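PDB 5L2P: arylesterase from Sulfolobus solfataricus, which hydrolyses aromatic esters, p-nitrophenyl fatty acid esters and organophosphates such as paraoxon, as a broad-specificity serine esterase of the GDXG lipolytic family. Local coordinates for residues S166-V180 / A234-V246. Sequence-based numbering, arbitrary orientation.
Sequences SLLARDNKLKLTAQV and AEDLSNLPQAIVV
Q179 and A243 pair in parallel in the alpha/beta hydrolase sheet, a worked example of how this fold sets strands 178-182 and 242-248 side by side, with the last turns of helix 157-171 packed against the approach to the second strand. The rungs are Q179 N to Q242 O and I244 N to Q179 O, and beyond them V180 and I244 lie alongside each other, pointing the same way on the face covered by helix 287-305. On the other face, toward helix 254-266, CG of Q179 packs on CB of A243. That CG lies between the backbone N and the carbonyl carbon (chi1 57°), and the extended chain crosses the P241 ring at about a right angle, with NE2 donating an almost straight bond (172°) to P241 O. P241 packs between S166 on the helix, whose OG is bonded to V162 O, and CB of L176 just before the strand. CD2 of L240 sits against S166 O and CD2 of L167.

This close packing gives way to a polar, more exposed side where the R170 side chain reaches out from the last helical turn to 236-239. D236 lends OD2 over one face of the guanidinium, a contact of charge alone, while OD1 closes an Asx turn with S238 N. At the guanidinium edge, NH1 donates to S238 O at 2.8 Å, and NH1 and NH2 together hold D236 O, both from the same face of its carbonyl plane.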
loop_
_atom_site.group_PDB
_atom_site.type_symbol
_atom_site.label_atom_id
_atom_site.label_comp_id
_atom_site.label_asym_id
_atom_site.label_seq_id
_atom_site.Cartn_x
_atom_site.Cartn_y
_atom_site.Cartn_z
ATOM N N SER A 166 -9.062 13.731 -25.101
ATOM C CA SER A 166 -9.120 14.985 -24.343
ATOM C C SER A 166 -7.935 15.884 -24.688
ATOM O O SER A 166 -8.071 17.099 -24.719
ATOM C CB SER A 166 -9.100 14.704 -22.848
ATOM O OG SER A 166 -10.305 14.099 -22.429
ATOM N N LEU A 167 -6.782 15.277 -24.947
ATOM C CA LEU A 167 -5.607 16.026 -25.370
ATOM C C LEU A 167 -5.747 16.608 -26.763
ATOM O O LEU A 167 -5.327 17.756 -27.003
ATOM C CB LEU A 167 -4.369 15.131 -25.340
ATOM C CG LEU A 167 -3.948 14.570 -23.975
ATOM C CD1 LEU A 167 -2.767 13.605 -24.129
ATOM C CD2 LEU A 167 -3.586 15.742 -23.089
ATOM N N LEU A 168 -6.320 15.824 -27.688
ATOM C CA LEU A 168 -6.640 16.312 -29.022
ATOM C C LEU A 168 -7.708 17.388 -28.958
ATOM O O LEU A 168 -7.678 18.346 -29.738
ATOM C CB LEU A 168 -7.144 15.187 -29.910
ATOM C CG LEU A 168 -6.110 14.205 -30.427
ATOM C CD1 LEU A 168 -6.774 13.158 -31.290
ATOM C CD2 LEU A 168 -5.067 14.918 -31.252
ATOM N N ALA A 169 -8.661 17.221 -28.050
ATOM C CA ALA A 169 -9.759 18.176 -27.927
ATOM C C ALA A 169 -9.212 19.525 -27.507
ATOM O O ALA A 169 -9.632 20.560 -28.007
ATOM C CB ALA A 169 -10.789 17.698 -26.911
ATOM N N ARG A 170 -8.237 19.494 -26.600
ATOM C CA ARG A 170 -7.587 20.700 -26.122
ATOM C C ARG A 170 -6.731 21.352 -27.203
ATOM O O ARG A 170 -6.783 22.557 -27.379
ATOM C CB ARG A 170 -6.744 20.394 -24.888
ATOM C CG ARG A 170 -6.147 21.625 -24.254
ATOM C CD ARG A 170 -5.250 21.243 -23.092
ATOM N NE ARG A 170 -4.085 20.492 -23.545
ATOM C CZ ARG A 170 -3.219 19.891 -22.742
ATOM N NH1 ARG A 170 -3.386 19.902 -21.429
ATOM N NH2 ARG A 170 -2.188 19.250 -23.257
ATOM N N ASP A 171 -5.941 20.560 -27.924
ATOM C CA ASP A 171 -5.156 21.062 -29.072
ATOM C C ASP A 171 -6.009 21.802 -30.085
ATOM O O ASP A 171 -5.623 22.845 -30.598
ATOM C CB ASP A 171 -4.468 19.909 -29.813
ATOM C CG ASP A 171 -3.320 19.265 -29.014
ATOM O OD1 ASP A 171 -2.911 19.816 -27.954
ATOM O OD2 ASP A 171 -2.831 18.193 -29.464
ATOM N N ASN A 172 -7.168 21.237 -30.392
ATOM C CA ASN A 172 -8.054 21.767 -31.424
ATOM C C ASN A 172 -9.126 22.693 -30.879
ATOM O O ASN A 172 -10.030 23.069 -31.611
ATOM C CB ASN A 172 -8.684 20.593 -32.175
ATOM C CG ASN A 172 -7.669 19.848 -32.972
ATOM O OD1 ASN A 172 -7.261 20.308 -34.019
ATOM N ND2 ASN A 172 -7.224 18.722 -32.468
ATOM N N LYS A 173 -9.025 23.042 -29.599
ATOM C CA LYS A 173 -9.980 23.926 -28.933
ATOM C C LYS A 173 -11.438 23.445 -29.051
ATOM O O LYS A 173 -12.370 24.246 -29.146
ATOM C CB LYS A 173 -9.836 25.348 -29.466
ATOM C CG LYS A 173 -8.389 25.806 -29.571
ATOM C CD LYS A 173 -8.308 27.218 -30.133
ATOM C CE LYS A 173 -8.894 27.351 -31.544
ATOM N NZ LYS A 173 -8.557 28.670 -32.128
ATOM N N LEU A 174 -11.617 22.131 -29.026
ATOM C CA LEU A 174 -12.939 21.528 -28.984
ATOM C C LEU A 174 -13.307 21.324 -27.507
ATOM O O LEU A 174 -12.574 20.672 -26.757
ATOM C CB LEU A 174 -12.920 20.196 -29.748
ATOM C CG LEU A 174 -14.251 19.438 -29.924
ATOM C CD1 LEU A 174 -14.229 18.602 -31.201
ATOM C CD2 LEU A 174 -14.597 18.516 -28.764
ATOM N N LYS A 175 -14.428 21.880 -27.091
ATOM C CA LYS A 175 -14.825 21.786 -25.691
ATOM C C LYS A 175 -15.588 20.502 -25.412
ATOM O O LYS A 175 -16.505 20.132 -26.142
ATOM C CB LYS A 175 -15.672 22.985 -25.254
ATOM C CG LYS A 175 -15.821 23.062 -23.743
ATOM C CD LYS A 175 -17.207 23.528 -23.301
ATOM C CE LYS A 175 -17.414 23.241 -21.822
ATOM N NZ LYS A 175 -18.801 23.521 -21.379
ATOM N N LEU A 176 -15.187 19.827 -24.342
ATOM C CA LEU A 176 -15.898 18.680 -23.815
ATOM C C LEU A 176 -16.262 19.045 -22.411
ATOM O O LEU A 176 -15.472 19.622 -21.714
ATOM C CB LEU A 176 -15.006 17.432 -23.796
ATOM C CG LEU A 176 -14.567 16.957 -25.175
ATOM C CD1 LEU A 176 -13.530 15.862 -25.084
ATOM C CD2 LEU A 176 -15.748 16.459 -25.972
ATOM N N THR A 177 -17.463 18.691 -21.993
ATOM C CA THR A 177 -17.900 19.049 -20.658
ATOM C C THR A 177 -17.321 18.125 -19.603
ATOM O O THR A 177 -17.106 18.553 -18.469
ATOM C CB THR A 177 -19.448 19.146 -20.556
ATOM O OG1 THR A 177 -19.809 19.628 -19.259
ATOM C CG2 THR A 177 -20.104 17.810 -20.766
ATOM N N ALA A 178 -17.071 16.873 -19.965
ATOM C CA ALA A 178 -16.577 15.872 -19.026
ATOM C C ALA A 178 -15.873 14.702 -19.706
ATOM O O ALA A 178 -16.016 14.475 -20.893
ATOM C CB ALA A 178 -17.723 15.344 -18.194
ATOM N N GLN A 179 -15.072 13.979 -18.922
ATOM C CA GLN A 179 -14.409 12.755 -19.382
ATOM C C GLN A 179 -14.494 11.697 -18.288
ATOM O O GLN A 179 -14.274 11.983 -17.099
ATOM C CB GLN A 179 -12.935 13.035 -19.720
ATOM C CG GLN A 179 -12.133 13.621 -18.564
ATOM C CD GLN A 179 -10.654 13.658 -18.897
ATOM O OE1 GLN A 179 -10.114 12.707 -19.510
ATOM N NE2 GLN A 179 -9.976 14.770 -18.519
ATOM N N VAL A 180 -14.799 10.468 -18.695
ATOM C CA VAL A 180 -14.963 9.386 -17.757
ATOM C C VAL A 180 -14.160 8.161 -18.175
ATOM O O VAL A 180 -14.713 7.217 -18.717
ATOM C CB VAL A 180 -16.445 9.022 -17.585
ATOM C CG1 VAL A 180 -16.641 8.034 -16.444
ATOM C CG2 VAL A 180 -17.242 10.284 -17.282
ATOM N N ALA A 234 2.359 13.207 -20.662
ATOM C CA ALA A 234 2.148 14.561 -21.183
ATOM C C ALA A 234 2.783 15.601 -20.276
ATOM O O ALA A 234 2.670 15.530 -19.059
ATOM C CB ALA A 234 0.668 14.844 -21.331
ATOM N N GLU A 235 3.444 16.592 -20.862
ATOM C CA GLU A 235 3.984 17.732 -20.091
ATOM C C GLU A 235 2.901 18.503 -19.388
ATOM O O GLU A 235 3.032 18.820 -18.231
ATOM C CB GLU A 235 4.803 18.665 -20.983
ATOM C CG GLU A 235 6.085 18.019 -21.480
ATOM C CD GLU A 235 7.052 19.011 -22.129
ATOM O OE1 GLU A 235 7.053 20.214 -21.751
ATOM O OE2 GLU A 235 7.836 18.592 -23.019
ATOM N N ASP A 236 1.806 18.762 -20.074
ATOM C CA ASP A 236 0.710 19.573 -19.519
ATOM C C ASP A 236 -0.627 18.788 -19.498
ATOM O O ASP A 236 -1.103 18.337 -20.535
ATOM C CB ASP A 236 0.550 20.833 -20.355
ATOM C CG ASP A 236 -0.457 21.767 -19.799
ATOM O OD1 ASP A 236 -0.614 21.834 -18.570
ATOM O OD2 ASP A 236 -1.109 22.468 -20.580
ATOM N N LEU A 237 -1.230 18.641 -18.327
ATOM C CA LEU A 237 -2.551 18.046 -18.196
ATOM C C LEU A 237 -3.609 19.011 -17.652
ATOM O O LEU A 237 -4.629 18.560 -17.117
ATOM C CB LEU A 237 -2.462 16.789 -17.322
ATOM C CG LEU A 237 -1.698 15.630 -17.970
ATOM C CD1 LEU A 237 -1.478 14.535 -16.951
ATOM C CD2 LEU A 237 -2.427 15.074 -19.204
ATOM N N SER A 238 -3.372 20.328 -17.784
ATOM C CA SER A 238 -4.360 21.340 -17.367
ATOM C C SER A 238 -5.311 21.657 -18.522
ATOM O O SER A 238 -5.045 21.292 -19.657
ATOM C CB SER A 238 -3.655 22.618 -16.920
ATOM O OG SER A 238 -3.030 23.263 -18.031
ATOM N N ASN A 239 -6.388 22.387 -18.221
ATOM C CA ASN A 239 -7.397 22.778 -19.208
ATOM C C ASN A 239 -7.994 21.580 -19.935
ATOM O O ASN A 239 -8.300 21.632 -21.116
ATOM C CB ASN A 239 -6.807 23.770 -20.218
ATOM C CG ASN A 239 -6.476 25.108 -19.597
ATOM O OD1 ASN A 239 -7.171 25.586 -18.693
ATOM N ND2 ASN A 239 -5.427 25.749 -20.117
ATOM N N LEU A 240 -8.135 20.491 -19.206
ATOM C CA LEU A 240 -8.773 19.323 -19.690
ATOM C C LEU A 240 -10.126 19.261 -19.017
ATOM O O LEU A 240 -10.346 19.924 -18.002
ATOM C CB LEU A 240 -7.942 18.077 -19.370
ATOM C CG LEU A 240 -6.661 17.919 -20.184
ATOM C CD1 LEU A 240 -5.946 16.665 -19.720
ATOM C CD2 LEU A 240 -6.943 17.805 -21.670
ATOM N N PRO A 241 -11.038 18.432 -19.570
ATOM C CA PRO A 241 -12.379 18.415 -19.022
ATOM C C PRO A 241 -12.427 17.841 -17.603
ATOM O O PRO A 241 -11.622 16.996 -17.233
ATOM C CB PRO A 241 -13.181 17.563 -20.031
ATOM C CG PRO A 241 -12.214 16.948 -20.936
ATOM C CD PRO A 241 -10.920 17.663 -20.822
ATOM N N GLN A 242 -13.387 18.311 -16.842
ATOM C CA GLN A 242 -13.726 17.715 -15.566
ATOM C C GLN A 242 -13.779 16.169 -15.682
ATOM O O GLN A 242 -14.465 15.610 -16.593
ATOM C CB GLN A 242 -15.087 18.298 -15.162
ATOM C CG GLN A 242 -15.675 17.784 -13.868
ATOM C CD GLN A 242 -17.021 18.435 -13.563
ATOM O OE1 GLN A 242 -17.603 19.124 -14.419
ATOM N NE2 GLN A 242 -17.516 18.234 -12.334
ATOM N N ALA A 243 -13.098 15.480 -14.766
ATOM C CA ALA A 243 -12.902 14.036 -14.876
ATOM C C ALA A 243 -13.544 13.186 -13.785
ATOM O O ALA A 243 -13.553 13.558 -12.630
ATOM C CB ALA A 243 -11.422 13.726 -14.930
ATOM N N ILE A 244 -14.053 12.030 -14.172
ATOM C CA ILE A 244 -14.420 10.989 -13.232
ATOM C C ILE A 244 -13.573 9.765 -13.577
ATOM O O ILE A 244 -13.870 9.064 -14.523
ATOM C CB ILE A 244 -15.915 10.651 -13.334
ATOM C CG1 ILE A 244 -16.738 11.892 -13.005
ATOM C CG2 ILE A 244 -16.289 9.511 -12.393
ATOM C CD1 ILE A 244 -18.212 11.805 -13.341
ATOM N N VAL A 245 -12.516 9.515 -12.801
ATOM C CA VAL A 245 -11.637 8.342 -12.982
ATOM C C VAL A 245 -11.972 7.230 -11.997
ATOM O O VAL A 245 -12.027 7.432 -10.804
ATOM C CB VAL A 245 -10.156 8.699 -12.857
ATOM C CG1 VAL A 245 -9.274 7.535 -13.222
ATOM C CG2 VAL A 245 -9.811 9.875 -13.747
ATOM N N VAL A 246 -12.214 6.038 -12.540
ATOM C CA VAL A 246 -12.633 4.908 -11.734
ATOM C C VAL A 246 -11.597 3.807 -11.885
ATOM O O VAL A 246 -11.160 3.530 -12.996
ATOM C CB VAL A 246 -14.010 4.399 -12.157
ATOM C CG1 VAL A 246 -14.491 3.260 -11.243
ATOM C CG2 VAL A 246 -14.999 5.531 -12.112
#